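Local coordinates for penicillin-binding protein PbpB (PDB 6KGU), which synthesises cross-linked peptidoglycan from lipid intermediates, with a penicillin-sensitive transpeptidase domain that joins the peptide subunits, at residues A448-R452 with T461-G466. Residues are numbered along the deposited sequence; the frame is centred on the assembly and turned at random.
Sequences AVVQR and TGPTAG. With AZR (2-({[(1Z)-1-(2-amino-1,3-thiazol-4-yl)-2-oxo-2-{[(2S,3S)-1-oxo-3-(sulfoamino)butan-2-yl]amino}ethylidene]amino}oxy)-2-methylpropanoic acid), chain B.
Val-450 turns CG1 beside the backbone N (chi1 -55°) and anti to the carbonyl carbon, which sets this methyl against Ala-465 CB at 3.6 Å. The Arg-452 side chain runs extended through chi1 and chi2, then bends at chi3 (-86°), folding its guanidinium across Pro-463. One face of that group lies on Pro-463 CB, which sits 3.7 Å from the plane and over its centre. Thr-464 CG2 meets the same group at its edge, 3.5 Å from Arg-452 NH2.

The backbones are joined by one direct hydrogen bond. Gly-462 N donates to Val-449 O at 2.9 Å, somewhat bent (149° at the hydrogen) and tilted from the carbonyl plane. Two CA-H...O contacts follow, from Val-450 CA to Gly-462 O and from Pro-463 CA to Val-450 O. A water donates to both Val-450 O and Pro-463 O, bridging the segments.

Thr-461 borders the aztreonam pocket. Its OG1 is hydrogen-bonded to Thr-476 and lies 3.8 Å from Val-449 CG1. Its CG2 lies 3.8 Å from O32 and O33 of the ligand's sulfoamino group. The side chain is about 7 Å from that of Ser-269, which by similarity forms the acyl-ester intermediate, so the contact borders the active site.

Both segments belong to the loop joining helix 436-445 to strand 473-483. Phe-498 of strand 493-502 touches Val-450 and Ala-465, while helix 531-544 packs against Thr-464 and Ala-465.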
loop_
_atom_site.group_PDB
_atom_site.type_symbol
_atom_site.label_atom_id
_atom_site.label_comp_id
_atom_site.label_asym_id
_atom_site.label_seq_id
_atom_site.Cartn_x
_atom_site.Cartn_y
_atom_site.Cartn_z
ATOM N N ALA A 448 -6.986 -14.250 -11.984
ATOM C CA ALA A 448 -6.185 -14.811 -13.068
ATOM C C ALA A 448 -4.698 -14.530 -12.887
ATOM O O ALA A 448 -3.856 -15.317 -13.337
ATOM C CB ALA A 448 -6.663 -14.250 -14.409
ATOM N N VAL A 449 -4.355 -13.417 -12.233
ATOM C CA VAL A 449 -2.955 -13.054 -12.058
ATOM C C VAL A 449 -2.213 -14.111 -11.245
ATOM O O VAL A 449 -1.037 -14.396 -11.503
ATOM C CB VAL A 449 -2.862 -11.660 -11.408
ATOM C CG1 VAL A 449 -1.447 -11.400 -10.848
ATOM C CG2 VAL A 449 -3.275 -10.568 -12.418
ATOM N N VAL A 450 -2.882 -14.731 -10.274
ATOM C CA VAL A 450 -2.219 -15.703 -9.408
ATOM C C VAL A 450 -2.502 -17.133 -9.842
ATOM O O VAL A 450 -2.129 -18.075 -9.135
ATOM C CB VAL A 450 -2.601 -15.499 -7.932
ATOM C CG1 VAL A 450 -2.308 -14.063 -7.508
ATOM C CG2 VAL A 450 -4.072 -15.843 -7.708
ATOM N N GLN A 451 -3.132 -17.322 -10.999
ATOM C CA GLN A 451 -3.449 -18.661 -11.464
ATOM C C GLN A 451 -2.244 -19.315 -12.120
ATOM O O GLN A 451 -1.545 -18.710 -12.940
ATOM C CB GLN A 451 -4.617 -18.630 -12.448
ATOM C CG GLN A 451 -4.901 -19.981 -13.118
ATOM C CD GLN A 451 -6.235 -19.983 -13.837
ATOM O OE1 GLN A 451 -7.287 -19.965 -13.201
ATOM N NE2 GLN A 451 -6.198 -19.975 -15.160
ATOM N N ARG A 452 -2.022 -20.569 -11.762
ATOM C CA ARG A 452 -0.907 -21.371 -12.241
ATOM C C ARG A 452 -1.370 -22.252 -13.399
ATOM O O ARG A 452 -2.494 -22.762 -13.388
ATOM C CB ARG A 452 -0.363 -22.228 -11.084
ATOM C CG ARG A 452 1.041 -22.749 -11.282
ATOM C CD ARG A 452 1.613 -23.424 -10.027
ATOM N NE ARG A 452 2.246 -22.492 -9.090
ATOM C CZ ARG A 452 3.378 -21.831 -9.332
ATOM N NH1 ARG A 452 3.994 -21.962 -10.496
ATOM N NH2 ARG A 452 3.888 -21.016 -8.416
ATOM N N THR A 461 0.837 -13.614 -14.330
ATOM C CA THR A 461 2.189 -13.140 -14.049
ATOM C C THR A 461 2.657 -13.473 -12.629
ATOM O O THR A 461 3.864 -13.434 -12.377
ATOM C CB THR A 461 2.274 -11.627 -14.258
ATOM O OG1 THR A 461 1.269 -10.987 -13.452
ATOM C CG2 THR A 461 2.079 -11.239 -15.738
ATOM N N GLY A 462 1.747 -13.785 -11.698
ATOM C CA GLY A 462 2.134 -13.990 -10.312
ATOM C C GLY A 462 1.584 -15.248 -9.652
ATOM O O GLY A 462 0.942 -15.184 -8.600
ATOM N N PRO A 463 1.850 -16.422 -10.237
ATOM C CA PRO A 463 1.287 -17.654 -9.664
ATOM C C PRO A 463 1.800 -17.973 -8.267
ATOM O O PRO A 463 1.061 -18.588 -7.486
ATOM C CB PRO A 463 1.695 -18.734 -10.683
ATOM C CG PRO A 463 2.938 -18.185 -11.317
ATOM C CD PRO A 463 2.687 -16.698 -11.419
ATOM N N THR A 464 3.027 -17.565 -7.912
ATOM C CA THR A 464 3.464 -17.803 -6.535
ATOM C C THR A 464 2.666 -16.982 -5.518
ATOM O O THR A 464 2.726 -17.284 -4.321
ATOM C CB THR A 464 4.978 -17.541 -6.360
ATOM O OG1 THR A 464 5.275 -16.147 -6.519
ATOM C CG2 THR A 464 5.796 -18.332 -7.376
ATOM N N ALA A 465 1.899 -15.979 -5.948
ATOM C CA ALA A 465 1.069 -15.257 -4.982
ATOM C C ALA A 465 -0.181 -16.032 -4.572
ATOM O O ALA A 465 -0.762 -15.722 -3.528
ATOM C CB ALA A 465 0.643 -13.897 -5.536
ATOM N N GLY A 466 -0.617 -17.018 -5.357
ATOM C CA GLY A 466 -1.819 -17.750 -5.000
ATOM C C GLY A 466 -1.598 -18.589 -3.754
ATOM O O GLY A 466 -0.486 -19.031 -3.468
HETATM C C7 AZR B . 5.426 -6.150 -17.992
HETATM S S8 AZR B . 5.923 2.167 -16.431
HETATM O O9 AZR B . 4.211 -3.333 -14.717
HETATM O O10 AZR B . 5.402 -2.239 -19.143
HETATM O O11 AZR B . 8.348 -3.127 -18.473
HETATM N N12 AZR B . 3.814 -6.139 -16.112
HETATM N N13 AZR B . 5.692 -3.074 -17.042
HETATM N N14 AZR B . 8.354 -1.780 -18.002
HETATM N N15 AZR B . 8.058 0.758 -16.831
HETATM N N16 AZR B . 8.456 2.842 -15.816
HETATM S S17 AZR B . 4.071 -7.227 -14.974
HETATM C C18 AZR B . 4.930 -5.422 -16.755
HETATM C C19 AZR B . 4.533 -3.961 -17.025
HETATM C C20 AZR B . 3.702 -3.525 -15.792
HETATM C C21 AZR B . 5.989 -2.247 -18.062
HETATM C C22 AZR B . 7.160 -1.365 -17.804
HETATM C C23 AZR B . 9.641 -3.658 -18.656
HETATM C C24 AZR B . 6.973 0.009 -17.270
HETATM C C25 AZR B . 5.757 0.602 -17.140
HETATM C C26 AZR B . 7.651 1.916 -16.354
HETATM C C27 AZR B . 10.230 -3.830 -17.268
HETATM C C28 AZR B . 9.565 -4.985 -19.392
HETATM C C29 AZR B . 10.452 -2.655 -19.474
HETATM O O30 AZR B . 9.951 -1.778 -20.145
HETATM O O31 AZR B . 11.729 -2.869 -19.411
HETATM O O32 AZR B . 4.625 -8.382 -15.580
HETATM O O33 AZR B . 2.662 -7.668 -14.478
HETATM O O34 AZR B . 4.710 -6.582 -13.886
HETATM O O HOH W 1 -1.424 -20.250 -7.848
#